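PDB 2F06: conserved hypothetical protein from Bacteroides thetaiotaomicron, which is of unknown function but pairs two ACT domains, binds histidine and is related to the acetohydroxyacid synthase small subunit, consistent with amino-acid sensing. Local coordinates for residues A[21-24]-A[25-29]; A[126-130]-A[131-135]. All coordinates share one frame; numbering follows the deposited sequence.

Interaction 1 of 2, residues A[21-24]-A[25-29]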
ATOM      1  N   THR A  21      -6.720  17.776  -5.116  1.00 21.35           N
ATOM      2  CA  THR A  21      -7.420  19.045  -5.029  1.00 22.90           C
ATOM      3  C   THR A  21      -8.620  19.098  -5.988  1.00 23.06           C
ATOM      4  O   THR A  21      -9.751  19.400  -5.561  1.00 24.36           O
ATOM      5  CB  THR A  21      -6.473  20.218  -5.270  1.00 22.69           C
ATOM      6  OG1 THR A  21      -5.426  20.100  -4.322  1.00 20.39           O
ATOM      7  CG2 THR A  21      -7.177  21.550  -5.075  1.00 22.03           C
ATOM      8  N   GLU A  22      -8.386  18.743  -7.240  1.00 22.50           N
ATOM      9  CA  GLU A  22      -9.485  18.575  -8.190  1.00 23.42           C
ATOM     10  C   GLU A  22     -10.587  17.653  -7.707  1.00 22.37           C
ATOM     11  O   GLU A  22     -11.720  17.971  -7.949  1.00 21.31           O
ATOM     12  CB  GLU A  22      -9.007  18.072  -9.530  1.00 24.05           C
ATOM     13  CG  GLU A  22      -7.686  18.598  -9.946  1.00 28.15           C
ATOM     14  CD  GLU A  22      -7.203  17.941 -11.218  1.00 35.67           C
ATOM     15  OE1 GLU A  22      -7.950  17.048 -11.733  1.00 37.15           O
ATOM     16  OE2 GLU A  22      -6.089  18.326 -11.688  1.00 35.76           O
ATOM     17  N   VAL A  23     -10.283  16.523  -7.038  1.00 20.28           N
ATOM     18  CA  VAL A  23     -11.336  15.613  -6.551  1.00 19.29           C
ATOM     19  C   VAL A  23     -12.155  16.310  -5.494  1.00 18.90           C
ATOM     20  O   VAL A  23     -13.402  16.182  -5.406  1.00 18.92           O
ATOM     21  CB  VAL A  23     -10.761  14.287  -5.848  1.00 21.47           C
ATOM     22  CG1 VAL A  23     -11.840  13.616  -4.959  1.00 20.83           C
ATOM     23  CG2 VAL A  23     -10.263  13.348  -6.831  1.00 21.43           C
ATOM     24  N   THR A  24     -11.481  17.011  -4.619  1.00 17.40           N
ATOM     25  CA  THR A  24     -12.249  17.687  -3.552  1.00 18.41           C
ATOM     26  C   THR A  24     -13.048  18.854  -4.125  1.00 18.04           C
ATOM     27  O   THR A  24     -14.116  19.193  -3.584  1.00 18.74           O
ATOM     28  CB  THR A  24     -11.368  18.185  -2.381  1.00 17.53           C
ATOM     29  OG1 THR A  24     -10.302  18.994  -2.891  1.00 17.80           O
ATOM     30  CG2 THR A  24     -10.826  16.923  -1.551  1.00 18.30           C
ATOM     31  N   GLU A  25     -12.525  19.441  -5.185  1.00 17.26           N
ATOM     32  CA  GLU A  25     -13.275  20.450  -5.979  1.00 20.33           C
ATOM     33  C   GLU A  25     -14.538  19.931  -6.713  1.00 20.03           C
ATOM     34  O   GLU A  25     -15.580  20.565  -6.650  1.00 22.01           O
ATOM     35  CB  GLU A  25     -12.330  21.177  -6.930  1.00 18.33           C
ATOM     36  CG  GLU A  25     -11.345  22.110  -6.149  1.00 21.56           C
ATOM     37  CD  GLU A  25     -10.379  22.923  -7.016  1.00 24.40           C
ATOM     38  OE1 GLU A  25     -10.213  22.637  -8.246  1.00 29.74           O
ATOM     39  OE2 GLU A  25      -9.789  23.904  -6.460  1.00 28.79           O
ATOM     40  N   VAL A  26     -14.439  18.851  -7.471  1.00 21.87           N
ATOM     41  CA  VAL A  26     -15.631  18.071  -7.921  1.00 24.04           C
ATOM     42  C   VAL A  26     -16.701  17.849  -6.852  1.00 24.05           C
ATOM     43  O   VAL A  26     -17.872  18.151  -7.075  1.00 26.31           O
ATOM     44  CB  VAL A  26     -15.287  16.681  -8.541  1.00 23.72           C
ATOM     45  CG1 VAL A  26     -16.579  15.998  -9.043  1.00 24.11           C
ATOM     46  CG2 VAL A  26     -14.348  16.869  -9.724  1.00 24.70           C
ATOM     47  N   LEU A  27     -16.315  17.334  -5.700  1.00 23.42           N
ATOM     48  CA  LEU A  27     -17.260  17.102  -4.629  1.00 22.69           C
ATOM     49  C   LEU A  27     -17.843  18.373  -4.025  1.00 21.92           C
ATOM     50  O   LEU A  27     -19.046  18.396  -3.773  1.00 21.81           O
ATOM     51  CB  LEU A  27     -16.634  16.204  -3.548  1.00 22.44           C
ATOM     52  CG  LEU A  27     -16.247  14.829  -4.118  1.00 26.28           C
ATOM     53  CD1 LEU A  27     -15.586  13.970  -3.042  1.00 27.34           C
ATOM     54  CD2 LEU A  27     -17.458  14.052  -4.725  1.00 24.30           C
ATOM     55  N   ALA A  28     -17.018  19.415  -3.805  1.00 19.66           N
ATOM     56  CA  ALA A  28     -17.489  20.720  -3.338  1.00 20.44           C
ATOM     57  C   ALA A  28     -18.545  21.322  -4.257  1.00 21.09           C
ATOM     58  O   ALA A  28     -19.507  21.972  -3.792  1.00 21.56           O
ATOM     59  CB  ALA A  28     -16.343  21.719  -3.255  1.00 19.83           C
ATOM     60  N   LYS A  29     -18.321  21.193  -5.565  1.00 21.27           N
ATOM     61  CA  LYS A  29     -19.209  21.820  -6.551  1.00 22.70           C
ATOM     62  C   LYS A  29     -20.630  21.196  -6.484  1.00 23.36           C
ATOM     63  O   LYS A  29     -21.638  21.863  -6.820  1.00 23.95           O
ATOM     64  CB  LYS A  29     -18.615  21.684  -7.952  1.00 22.12           C
ATOM     65  CG  LYS A  29     -19.596  21.966  -9.087  1.00 23.69           C
ATOM     66  CD  LYS A  29     -18.870  22.310 -10.412  1.00 25.60           C
ATOM     67  CE  LYS A  29     -18.601  23.843 -10.626  1.00 27.18           C
ATOM     68  NZ  LYS A  29     -19.797  24.765 -10.935  1.00 27.02           N
TER
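The amide nitrogens of E25, V26, L27 and A28 reach back four residues to the carbonyl oxygens of T21, E22, V23 and T24, and these four successive bonds form two unbroken alpha-helical turns. They belong to helix 19-29, in the N-terminal part of the paired ACT domains, probably the first helix of its first ferredoxin-like unit, a fold in which helices cover an antiparallel sheet. The carbonyl of T21 does double duty. Its oxygen takes E25 N at 2.8 Å and also T24 OG1 at 2.8 Å, which arrives from the side with a C=O...OG1 angle of 119°. With chi1 at 53°, the hydroxyl of T24 sits between its own backbone N and carbonyl carbon and is thus turned back toward the preceding turn. T21 and E25 run alongside each other and point the same way, the methyl CG2 of T21 lying 3.8 Å from OE2 of E25. CG of E25, beside its own backbone N (chi1 -70°), lies 3.2 Å from T21 O, and the chain runs extended from there. V23 and L27 form the inward-facing pair, with 4.2 Å between V23 CG1 and L27 CD1. L27 also packs on A58 and L62 of helix 55-64, while V23 and V26 both touch F67. T21, T24 and A28 meet the second subunit, where T21 rests on L90, T24 on A87 and A28 on G84 of that chain; the same G84 is part of a histidine pocket. At the far end of the bonded turns the methyl CB of A28 lies beside the acceptor of its own amide, 3.4 Å from T24 O.

Interaction 2 of 2, residues A[126-130]-A[131-135]; sequences EVLKE and KKVDL
K132 N stands above the carbonyl plane of K129, 67° out of it and 3.0 Å from K129 O, whereas V133 N meets the carbonyl of L128 much closer to its plane, tilted by 22°, at 2.9 Å from L128 O. The flat carboxylate of E130 uses a single corner: OE1 lies 3.3 Å from CD of K131, against the methylene chain. E130 and K131 run side by side, and the bend of the E130 chain at chi2 (-88°) brings the carboxylate alongside the lysine. NZ of K131 is 4.1 Å from OE1 of E130, beyond a salt bridge, though the opposite charges probably still attract.

The two backbone bonds to K132 and V133, the shorter (129-132) within the longer (128-133), make a Schellman motif. K132, with positive phi, is its C-prime residue and ends helix 121-130 of the second ACT domain, turning the chain toward strand 134-136. Just before the turn, K131 N still bonds to V127 O. Beyond it, V133 points back at the helix, its CB 4.0 Å from CB of L128. L135 crosses L128 at about a right angle, with CD2 3.6 Å from L128 CD1; its other methyl, CD1, touches CG of K129 at 3.5 Å. L128 and L135 both rest on I77 of strand 69-80, and L128 also packs on V89 and L93 of helix 85-95.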
ATOM      1  N   GLU A 126     -23.317  -9.283  12.630  1.00 22.75           N
ATOM      2  CA  GLU A 126     -23.950 -10.212  13.563  1.00 24.86           C
ATOM      3  C   GLU A 126     -23.344 -10.076  14.958  1.00 25.02           C
ATOM      4  O   GLU A 126     -24.059  -9.841  15.920  1.00 24.72           O
ATOM      5  CB  GLU A 126     -23.743 -11.630  13.035  1.00 24.13           C
ATOM      6  CG  GLU A 126     -24.607 -12.670  13.656  1.00 31.64           C
ATOM      7  CD  GLU A 126     -24.585 -13.947  12.847  1.00 37.53           C
ATOM      8  OE1 GLU A 126     -24.578 -13.848  11.586  1.00 41.73           O
ATOM      9  OE2 GLU A 126     -24.562 -15.031  13.467  1.00 40.44           O
ATOM     10  N   VAL A 127     -22.012 -10.203  15.042  1.00 26.72           N
ATOM     11  CA  VAL A 127     -21.243 -10.138  16.313  1.00 27.46           C
ATOM     12  C   VAL A 127     -21.489  -8.800  17.029  1.00 27.08           C
ATOM     13  O   VAL A 127     -21.812  -8.761  18.213  1.00 27.36           O
ATOM     14  CB  VAL A 127     -19.677 -10.410  16.077  1.00 28.16           C
ATOM     15  CG1 VAL A 127     -18.822 -10.153  17.326  1.00 27.32           C
ATOM     16  CG2 VAL A 127     -19.451 -11.838  15.575  1.00 28.43           C
ATOM     17  N   LEU A 128     -21.394  -7.716  16.278  1.00 27.50           N
ATOM     18  CA  LEU A 128     -21.480  -6.376  16.846  1.00 27.66           C
ATOM     19  C   LEU A 128     -22.852  -6.162  17.457  1.00 27.68           C
ATOM     20  O   LEU A 128     -22.935  -5.631  18.558  1.00 27.29           O
ATOM     21  CB  LEU A 128     -21.198  -5.309  15.769  1.00 26.58           C
ATOM     22  CG  LEU A 128     -19.835  -5.359  15.072  1.00 29.21           C
ATOM     23  CD1 LEU A 128     -19.758  -4.300  14.027  1.00 23.91           C
ATOM     24  CD2 LEU A 128     -18.611  -5.264  16.006  1.00 30.36           C
ATOM     25  N   LYS A 129     -23.913  -6.562  16.740  1.00 28.08           N
ATOM     26  CA  LYS A 129     -25.302  -6.426  17.232  1.00 30.14           C
ATOM     27  C   LYS A 129     -25.480  -7.280  18.524  1.00 30.39           C
ATOM     28  O   LYS A 129     -26.000  -6.798  19.549  1.00 30.04           O
ATOM     29  CB  LYS A 129     -26.348  -6.862  16.172  1.00 29.84           C
ATOM     30  CG  LYS A 129     -26.534  -5.949  14.911  1.00 31.49           C
ATOM     31  CD  LYS A 129     -27.741  -6.407  14.010  1.00 32.23           C
ATOM     32  CE  LYS A 129     -28.998  -5.556  14.236  1.00 33.55           C
ATOM     33  NZ  LYS A 129     -30.351  -6.239  14.036  1.00 32.16           N
ATOM     34  N   GLU A 130     -25.020  -8.533  18.441  1.00 30.45           N
ATOM     35  CA  GLU A 130     -24.981  -9.485  19.556  1.00 31.09           C
ATOM     36  C   GLU A 130     -24.282  -8.896  20.779  1.00 30.85           C
ATOM     37  O   GLU A 130     -24.794  -8.976  21.883  1.00 31.49           O
ATOM     38  CB  GLU A 130     -24.266 -10.777  19.124  1.00 31.17           C
ATOM     39  CG  GLU A 130     -24.739 -12.065  19.804  1.00 33.48           C
ATOM     40  CD  GLU A 130     -24.017 -12.374  21.130  1.00 35.06           C
ATOM     41  OE1 GLU A 130     -22.826 -11.996  21.297  1.00 37.19           O
ATOM     42  OE2 GLU A 130     -24.649 -13.014  21.996  1.00 34.64           O
ATOM     43  N   LYS A 131     -23.113  -8.289  20.578  1.00 30.89           N
ATOM     44  CA  LYS A 131     -22.380  -7.704  21.688  1.00 30.10           C
ATOM     45  C   LYS A 131     -22.816  -6.251  22.014  1.00 29.37           C
ATOM     46  O   LYS A 131     -22.087  -5.530  22.735  1.00 29.51           O
ATOM     47  CB  LYS A 131     -20.878  -7.775  21.399  1.00 30.29           C
ATOM     48  CG  LYS A 131     -20.328  -9.160  21.237  1.00 29.90           C
ATOM     49  CD  LYS A 131     -20.582  -9.975  22.518  1.00 30.56           C
ATOM     50  CE  LYS A 131     -19.573 -11.068  22.687  1.00 29.61           C
ATOM     51  NZ  LYS A 131     -19.812 -11.667  24.009  1.00 27.70           N
ATOM     52  N   LYS A 132     -23.982  -5.829  21.478  1.00 28.26           N
ATOM     53  CA  LYS A 132     -24.533  -4.528  21.823  1.00 28.60           C
ATOM     54  C   LYS A 132     -23.563  -3.359  21.541  1.00 27.77           C
ATOM     55  O   LYS A 132     -23.539  -2.366  22.280  1.00 28.65           O
ATOM     56  CB  LYS A 132     -25.048  -4.504  23.294  1.00 28.97           C
ATOM     57  CG  LYS A 132     -26.181  -5.523  23.671  1.00 31.04           C
ATOM     58  CD  LYS A 132     -27.622  -4.940  23.545  1.00 33.41           C
ATOM     59  CE  LYS A 132     -27.655  -3.389  23.884  1.00 35.30           C
ATOM     60  NZ  LYS A 132     -28.946  -3.005  24.656  1.00 31.88           N
ATOM     61  N   VAL A 133     -22.754  -3.496  20.489  1.00 26.53           N
ATOM     62  CA  VAL A 133     -21.918  -2.393  19.959  1.00 25.57           C
ATOM     63  C   VAL A 133     -22.791  -1.341  19.217  1.00 24.96           C
ATOM     64  O   VAL A 133     -23.667  -1.732  18.480  1.00 24.54           O
ATOM     65  CB  VAL A 133     -20.784  -2.950  19.017  1.00 25.40           C
ATOM     66  CG1 VAL A 133     -20.011  -1.834  18.353  1.00 24.00           C
ATOM     67  CG2 VAL A 133     -19.828  -3.863  19.774  1.00 23.11           C
ATOM     68  N   ASP A 134     -22.603  -0.022  19.428  1.00 24.86           N
ATOM     69  CA  ASP A 134     -23.349   0.971  18.667  0.50 24.89           C
ATOM     70  C   ASP A 134     -22.913   0.882  17.203  1.00 24.55           C
ATOM     71  O   ASP A 134     -21.810   1.229  16.878  1.00 25.08           O
ATOM     72  CB  ASP A 134     -23.072   2.386  19.193  0.50 24.15           C
ATOM     73  CG  ASP A 134     -23.482   2.572  20.639  0.50 23.59           C
ATOM     74  OD1 ASP A 134     -24.404   1.872  21.125  0.50 22.44           O
ATOM     75  OD2 ASP A 134     -22.875   3.450  21.284  0.50 21.77           O
ATOM     76  N   LEU A 135     -23.771   0.372  16.330  1.00 25.42           N
ATOM     77  CA  LEU A 135     -23.459   0.386  14.915  1.00 27.03           C
ATOM     78  C   LEU A 135     -24.018   1.694  14.449  1.00 27.69           C
ATOM     79  O   LEU A 135     -24.998   2.211  15.043  1.00 29.62           O
ATOM     80  CB  LEU A 135     -24.121  -0.782  14.179  1.00 27.19           C
ATOM     81  CG  LEU A 135     -23.357  -2.114  14.229  1.00 26.81           C
ATOM     82  CD1 LEU A 135     -24.275  -3.357  14.239  1.00 31.62           C
ATOM     83  CD2 LEU A 135     -22.425  -2.123  13.045  1.00 27.35           C
TER

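In the fold
Interactions 1 and 2 lie on opposite sides of the chain's centre, each with its own centre about 18 Å from it. Their centres are about 35 Å apart and their nearest atoms about 23 Å, so they do not touch. Interaction 2 lies in the ACT domain of 74-144, whereas interaction 1 lies in the N-terminal half, probably the other ACT unit; strand 69-80, running through the shared sheet, pairs with strands of both halves. Their relation to ligand differs: the side chain of T24 comes within about 6 Å of a bound histidine, at a surface shared with the second subunit, while the side chain of V133 is about 11 Å from one, and no other chain of the assembly touches 126-135.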